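Long-range contacts in DNA repair protein RecN (Deinococcus radiodurans, PDB 4ABY), which binds and hydrolyses ATP through its SMC-like head domain and may take part in recombinational repair of DNA double-strand breaks: residues T66-A71 with V368-E373; Q146-I151 with D315-V320; E260-A265 with L278-A283. All coordinates share one frame; numbering follows the deposited sequence.

Contact 1: residues T66-A71 with V368-E373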
# COMPACT_ATOMS: atom_id res chain seq x y z
N THR A 66 -18.74 -2.72 -0.30
CA THR A 66 -19.70 -1.67 -0.32
C THR A 66 -20.74 -1.92 0.73
O THR A 66 -20.64 -2.84 1.47
CB THR A 66 -20.32 -1.58 -1.65
OG1 THR A 66 -21.13 -2.70 -1.87
CG2 THR A 66 -19.30 -1.64 -2.62
N GLY A 67 -21.72 -1.06 0.82
CA GLY A 67 -22.71 -1.19 1.85
C GLY A 67 -22.41 -0.29 3.00
O GLY A 67 -22.54 0.87 2.93
N GLU A 68 -22.05 -0.93 4.11
CA GLU A 68 -21.65 -0.22 5.30
C GLU A 68 -20.16 -0.08 5.14
O GLU A 68 -19.39 -0.98 5.46
CB GLU A 68 -21.98 -1.03 6.55
CG GLU A 68 -22.86 -0.31 7.55
CD GLU A 68 -24.29 -0.14 7.06
OE1 GLU A 68 -24.86 -1.13 6.56
OE2 GLU A 68 -24.83 0.97 7.17
N THR A 69 -19.77 1.08 4.63
CA THR A 69 -18.37 1.39 4.35
C THR A 69 -17.43 1.48 5.56
O THR A 69 -16.30 0.99 5.51
CB THR A 69 -18.24 2.69 3.54
OG1 THR A 69 -19.27 3.60 3.92
CG2 THR A 69 -18.35 2.40 2.05
N GLY A 70 -17.91 2.08 6.64
CA GLY A 70 -17.12 2.17 7.86
C GLY A 70 -16.84 0.78 8.38
O GLY A 70 -15.74 0.48 8.83
N ALA A 71 -17.86 -0.08 8.31
CA ALA A 71 -17.72 -1.47 8.73
C ALA A 71 -16.71 -2.18 7.84
O ALA A 71 -15.90 -2.99 8.32
CB ALA A 71 -19.07 -2.18 8.67
N VAL A 368 -21.31 -5.24 2.62
CA VAL A 368 -21.29 -5.25 4.07
C VAL A 368 -22.67 -4.83 4.56
O VAL A 368 -23.16 -3.74 4.24
CB VAL A 368 -20.20 -4.33 4.64
CG1 VAL A 368 -20.19 -4.40 6.15
CG2 VAL A 368 -18.84 -4.73 4.09
N GLU A 369 -23.30 -5.70 5.34
CA GLU A 369 -24.67 -5.50 5.78
C GLU A 369 -24.81 -5.49 7.29
O GLU A 369 -23.84 -5.68 8.02
CB GLU A 369 -25.58 -6.58 5.20
CG GLU A 369 -25.99 -6.33 3.77
CD GLU A 369 -26.69 -7.52 3.16
OE1 GLU A 369 -26.41 -8.65 3.60
OE2 GLU A 369 -27.51 -7.31 2.24
N LYS A 370 -26.04 -5.29 7.74
CA LYS A 370 -26.31 -5.10 9.15
C LYS A 370 -27.38 -6.09 9.61
O LYS A 370 -28.40 -6.26 8.95
CB LYS A 370 -26.78 -3.67 9.38
CG LYS A 370 -26.61 -3.16 10.79
CD LYS A 370 -26.28 -1.67 10.78
CE LYS A 370 -27.21 -0.88 9.87
NZ LYS A 370 -26.82 0.55 9.79
N GLN A 371 -27.14 -6.74 10.74
CA GLN A 371 -28.11 -7.66 11.29
C GLN A 371 -28.16 -7.57 12.80
O GLN A 371 -27.15 -7.31 13.44
CB GLN A 371 -27.79 -9.09 10.87
CG GLN A 371 -28.09 -9.38 9.42
CD GLN A 371 -28.62 -10.78 9.21
OE1 GLN A 371 -27.85 -11.74 9.20
NE2 GLN A 371 -29.93 -10.90 9.04
N VAL A 372 -29.33 -7.78 13.38
CA VAL A 372 -29.43 -7.80 14.82
C VAL A 372 -29.01 -9.17 15.34
O VAL A 372 -29.36 -10.20 14.76
CB VAL A 372 -30.84 -7.45 15.31
CG1 VAL A 372 -30.83 -7.22 16.81
CG2 VAL A 372 -31.34 -6.20 14.60
N GLU A 373 -28.23 -9.17 16.41
CA GLU A 373 -27.74 -10.39 17.03
C GLU A 373 -27.55 -10.12 18.51
O GLU A 373 -26.59 -9.46 18.90
CB GLU A 373 -26.41 -10.81 16.41
CG GLU A 373 -25.79 -12.03 17.06
CD GLU A 373 -24.31 -12.16 16.79
OE1 GLU A 373 -23.89 -12.08 15.61
OE2 GLU A 373 -23.55 -12.34 17.77
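Val368 N bonds Thr66 O at 2.7 Å with an almost straight N-H...O, the shortest polar link of this contact. The carbonyl of the same residue, Val368 O, accepts one hydrogen bond, from Glu68 N (3.0 Å), with Gly67 CA as a lesser CA-H...O neighbour; together these complete the parallel bridge at the end of strand 62-67. Here that strand turns into the P-loop, residues 67-74, the predicted ATP-binding segment, with Glu68 at the N-cap of helix 69-83. Gly67 has a positive phi, which suits glycine, and a CB on it would probably crowd Val368 O. Val368 packs against the first turn of the helix through CG1: a chi1 of -179° sets this methyl opposite the backbone N and against Ala71 CB (3.5 Å), and it also meets Glu68 CB at 3.8 Å. Ala71 in addition touches Ser379 of strand 376-383. Farther out, the bent Glu68 chain crosses that of Lys370 at about a right angle, and Glu68 OE2 forms a salt bridge with Lys370 NZ at 3.3 Å, its hydrogen bond weak. Replacing Glu68 by an alanine would probably leave the Lys370 ammonium without its carboxylate mate and free to swing. The entry to the P-loop is thus held chiefly by main-chain bonds and one valine methyl, with the ion pair as a looser outer clasp.

Contact 2: residues Q146-I151 with D315-V320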
# COMPACT_ATOMS: atom_id res chain seq x y z
N GLN A 146 4.56 -8.13 6.02
CA GLN A 146 4.94 -7.08 5.07
C GLN A 146 5.40 -7.67 3.74
O GLN A 146 5.69 -6.93 2.79
CB GLN A 146 6.03 -6.19 5.65
CG GLN A 146 5.54 -5.24 6.71
CD GLN A 146 6.68 -4.50 7.38
OE1 GLN A 146 7.85 -4.83 7.18
NE2 GLN A 146 6.34 -3.49 8.18
N GLY A 147 5.48 -8.99 3.67
CA GLY A 147 5.78 -9.66 2.43
C GLY A 147 4.51 -10.13 1.76
O GLY A 147 4.53 -10.61 0.63
N ARG A 148 3.39 -9.97 2.46
CA ARG A 148 2.10 -10.45 1.99
C ARG A 148 1.10 -9.32 1.78
O ARG A 148 0.38 -9.29 0.78
CB ARG A 148 1.51 -11.46 2.99
CG ARG A 148 2.39 -12.66 3.31
CD ARG A 148 2.71 -13.49 2.08
NE ARG A 148 3.16 -14.84 2.42
CZ ARG A 148 4.38 -15.15 2.85
NH1 ARG A 148 5.29 -14.19 3.01
NH2 ARG A 148 4.69 -16.41 3.12
N LEU A 149 1.07 -8.39 2.73
CA LEU A 149 0.09 -7.30 2.72
C LEU A 149 0.73 -5.94 2.52
O LEU A 149 1.85 -5.68 2.95
CB LEU A 149 -0.68 -7.28 4.04
CG LEU A 149 -2.02 -8.01 4.10
CD1 LEU A 149 -2.65 -7.79 5.46
CD2 LEU A 149 -2.93 -7.53 3.00
N THR A 150 -0.02 -5.05 1.88
CA THR A 150 0.34 -3.65 1.78
C THR A 150 -0.93 -2.83 1.96
O THR A 150 -1.82 -2.90 1.12
CB THR A 150 0.93 -3.30 0.41
OG1 THR A 150 2.19 -3.96 0.25
CG2 THR A 150 1.13 -1.81 0.30
N ILE A 151 -1.03 -2.09 3.05
CA ILE A 151 -2.17 -1.21 3.23
C ILE A 151 -1.75 0.23 2.96
O ILE A 151 -0.81 0.72 3.58
CB ILE A 151 -2.76 -1.29 4.64
CG1 ILE A 151 -3.51 -2.60 4.84
CG2 ILE A 151 -3.69 -0.12 4.89
CD1 ILE A 151 -2.65 -3.73 5.31
N ASP A 315 4.67 -4.87 -4.73
CA ASP A 315 5.68 -5.79 -4.22
C ASP A 315 5.10 -6.86 -3.30
O ASP A 315 5.84 -7.61 -2.66
CB ASP A 315 6.82 -5.03 -3.52
CG ASP A 315 6.32 -4.02 -2.49
OD1 ASP A 315 5.25 -3.41 -2.71
OD2 ASP A 315 7.02 -3.82 -1.47
N THR A 316 3.78 -6.93 -3.25
CA THR A 316 3.09 -7.92 -2.43
C THR A 316 1.87 -8.45 -3.16
O THR A 316 1.26 -7.75 -3.96
CB THR A 316 2.64 -7.32 -1.09
OG1 THR A 316 1.73 -6.24 -1.33
CG2 THR A 316 3.84 -6.80 -0.30
N PRO A 317 1.49 -9.71 -2.88
CA PRO A 317 0.35 -10.36 -3.54
C PRO A 317 -0.96 -9.64 -3.30
O PRO A 317 -1.85 -9.69 -4.15
CB PRO A 317 0.31 -11.75 -2.89
CG PRO A 317 1.13 -11.64 -1.65
CD PRO A 317 2.18 -10.62 -1.95
N SER A 318 -1.08 -8.98 -2.15
CA SER A 318 -2.31 -8.28 -1.77
C SER A 318 -2.01 -6.83 -1.41
O SER A 318 -1.02 -6.55 -0.75
CB SER A 318 -2.98 -8.97 -0.59
OG SER A 318 -3.28 -10.32 -0.89
N VAL A 319 -2.87 -5.93 -1.86
CA VAL A 319 -2.73 -4.50 -1.58
C VAL A 319 -4.07 -3.89 -1.15
O VAL A 319 -5.12 -4.30 -1.63
CB VAL A 319 -2.20 -3.73 -2.80
CG1 VAL A 319 -1.96 -2.27 -2.45
CG2 VAL A 319 -0.92 -4.38 -3.32
N VAL A 320 -4.01 -2.96 -0.21
CA VAL A 320 -5.22 -2.32 0.30
C VAL A 320 -5.16 -0.80 0.18
O VAL A 320 -4.18 -0.18 0.59
CB VAL A 320 -5.48 -2.70 1.77
CG1 VAL A 320 -6.62 -1.88 2.34
CG2 VAL A 320 -5.77 -4.19 1.89
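Strands 149-151 and 318-320 run parallel, 14° apart in direction with axes 4.5 Å from each other, and Val320 N bonds Thr150 O at 2.6 Å while Ser318 N reaches Arg148 O with a longer bond. They form one edge of the mixed sheet of the P-loop NTPase fold, strand 149-152 being outermost; strand 318-321 runs into the FDE sequence expected of a Walker B motif. Ile151 and Val320 lie side by side on one face of the sheet, Ile151 CG1 against Val320 CB at 3.6 Å, and Val320 packs on Ile76 and Leu80 of helix 69-83. On the same face Leu149 CD2 meets Ser318 CB, whose hydroxyl turns to Gln348. On the other face Thr150 and Val319 point the same way, their closest methyls, Thr150 CG2 and Val319 CG1, 4.2 Å apart. Pro317 rests its ring along the incoming loop, with CD at 3.5 Å from Gly147 O, and its CG also touches Arg148 O. Thr316 touches the other segment through both its branches: its CG2 lies 3.6 Å from Gln146 O, and its hydroxyl OG1 is 2.8 Å from Thr150 OG1. Thr316 OG1 lies between the backbone N and the carbonyl carbon (chi1 61°) and donates to Ser318 O, two residues on, at 2.8 Å, approaching from 45° above the carbonyl plane.

Contact 3: residues E260-A265 with L278-A283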
# COMPACT_ATOMS: atom_id res chain seq x y z
N GLU A 260 9.00 15.23 -8.32
CA GLU A 260 10.40 15.14 -8.70
C GLU A 260 11.19 14.25 -7.74
O GLU A 260 10.82 14.12 -6.57
CB GLU A 260 11.04 16.53 -8.74
CG GLU A 260 11.41 17.06 -7.37
CD GLU A 260 12.05 18.44 -7.44
OE1 GLU A 260 12.00 19.05 -8.53
OE2 GLU A 260 12.59 18.90 -6.41
N PHE A 261 12.26 13.65 -8.23
CA PHE A 261 13.22 12.98 -7.37
C PHE A 261 14.36 13.93 -7.04
O PHE A 261 14.98 14.50 -7.94
CB PHE A 261 13.77 11.72 -8.03
CG PHE A 261 12.86 10.54 -7.94
CD1 PHE A 261 12.76 9.82 -6.77
CD2 PHE A 261 12.10 10.15 -9.03
CE1 PHE A 261 11.91 8.74 -6.68
CE2 PHE A 261 11.25 9.07 -8.95
CZ PHE A 261 11.16 8.36 -7.77
N ALA A 262 14.63 14.11 -5.76
CA ALA A 262 15.71 14.99 -5.33
C ALA A 262 16.87 14.20 -4.76
O ALA A 262 16.68 13.31 -3.91
CB ALA A 262 15.20 15.99 -4.30
N LEU A 263 18.07 14.50 -5.24
CA LEU A 263 19.28 13.90 -4.68
C LEU A 263 19.84 14.82 -3.61
O LEU A 263 19.99 16.02 -3.83
CB LEU A 263 20.32 13.66 -5.77
CG LEU A 263 19.81 12.94 -7.01
CD1 LEU A 263 20.97 12.54 -7.90
CD2 LEU A 263 19.00 11.73 -6.62
N SER A 264 20.14 14.25 -2.46
CA SER A 264 20.71 15.00 -1.36
C SER A 264 22.12 14.49 -1.11
O SER A 264 22.32 13.31 -0.84
CB SER A 264 19.83 14.82 -0.11
OG SER A 264 20.25 15.67 0.94
N ALA A 265 23.11 15.38 -1.22
CA ALA A 265 24.50 14.95 -1.08
C ALA A 265 24.85 14.62 0.36
O ALA A 265 24.61 15.43 1.27
CB ALA A 265 25.46 15.98 -1.64
N LEU A 278 15.31 11.15 -2.65
CA LEU A 278 14.03 11.48 -2.04
C LEU A 278 12.96 11.77 -3.08
O LEU A 278 13.25 12.32 -4.14
CB LEU A 278 14.18 12.69 -1.12
CG LEU A 278 15.18 12.52 0.02
CD1 LEU A 278 16.02 13.78 0.22
CD2 LEU A 278 14.45 12.13 1.29
N LEU A 279 11.72 11.38 -2.77
CA LEU A 279 10.60 11.63 -3.67
C LEU A 279 9.73 12.76 -3.13
O LEU A 279 9.18 12.66 -2.03
CB LEU A 279 9.77 10.36 -3.84
CG LEU A 279 8.62 10.48 -4.83
CD1 LEU A 279 9.17 10.90 -6.18
CD2 LEU A 279 7.84 9.18 -4.92
N ARG A 280 9.60 13.82 -3.91
CA ARG A 280 8.86 15.00 -3.48
C ARG A 280 7.64 15.21 -4.38
O ARG A 280 7.69 14.93 -5.57
CB ARG A 280 9.77 16.23 -3.50
CG ARG A 280 11.02 16.06 -2.64
CD ARG A 280 11.95 17.27 -2.72
NE ARG A 280 11.38 18.46 -2.10
CZ ARG A 280 11.44 19.67 -2.63
NH1 ARG A 280 12.05 19.85 -3.80
NH2 ARG A 280 10.90 20.71 -2.01
N PHE A 281 6.55 15.70 -3.80
CA PHE A 281 5.28 15.76 -4.49
C PHE A 281 4.39 16.90 -4.00
O PHE A 281 4.32 17.17 -2.80
CB PHE A 281 4.55 14.42 -4.33
CG PHE A 281 3.17 14.38 -4.93
CD1 PHE A 281 2.99 14.11 -6.27
CD2 PHE A 281 2.05 14.58 -4.14
CE1 PHE A 281 1.73 14.07 -6.82
CE2 PHE A 281 0.78 14.54 -4.68
CZ PHE A 281 0.62 14.28 -6.03
N SER A 282 3.73 17.56 -4.94
CA SER A 282 2.70 18.54 -4.62
C SER A 282 1.44 18.19 -5.39
O SER A 282 1.49 17.98 -6.60
CB SER A 282 3.16 19.96 -4.98
OG SER A 282 3.34 20.09 -6.38
N ALA A 283 0.31 18.12 -4.69
CA ALA A 283 -0.96 17.75 -5.31
C ALA A 283 -1.58 18.89 -6.13
O ALA A 283 -2.15 18.66 -7.20
CB ALA A 283 -1.94 17.26 -4.26
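Glu260 pairs with Arg280 by two backbone bonds, Glu260 N to Arg280 O (3.1 Å) and Arg280 N to Glu260 O (2.9 Å), within the two-stranded antiparallel ribbon of 258-266 and 276-282, whose short segments run at 138° to each other. Their side chains run alongside each other, and Glu260 OE2 meets the guanidinium edge at Arg280 NH1 (2.8 Å), a salt bridge whose hydrogen bond is bent and weak; the two planes are 56° apart. Phe261, in the non-hydrogen-bonded pair with Leu279, turns to the other side. Leu279 has CG anti to the backbone N (chi1 -176°), which carries CD1 over one face of the Phe261 ring, toward its rim, in a CH-pi contact 3.6 Å from the centroid. Leu241 and Val242 of helix 214-249 also touch this phenylalanine. Ala262 makes the next hydrogen-bonded pair, Ala262 N to Leu278 O at 2.8 Å and Leu278 N to Ala262 O, while its CB rests against Arg280 CD at 3.8 Å. Farther on, Ser264 CB meets Leu278 CD1 at 4.0 Å. The ribbon is therefore two-sided: an ion pair flanked by Ala262 and Leu278 on one face, and on the other Phe261, which meets both Leu279 and helix 214-249.

Along the chain the three contacts are concentric: 260-265 with 278-283 lies between the partners of contact 2, and these between the partners of contact 1. Contacts 1 and 2 belong to the same mixed sheet, about 25 Å between centres; contact 2 joins strands 149-152 and 318-321 at one edge, while contact 1 joins strands 62-67 and 364-373 nearer the other. Helix 69-83 starts in contact 1 and packs on contact 2, so one helix links the P-loop end of contact 1 to contact 2. Contact 3 forms a separate two-stranded sheet beside helix 214-249, about 41 Å from contact 1 between centres. Distant sequence pieces thus build the predicted nucleotide-binding core, and the local ribbon sits away from it.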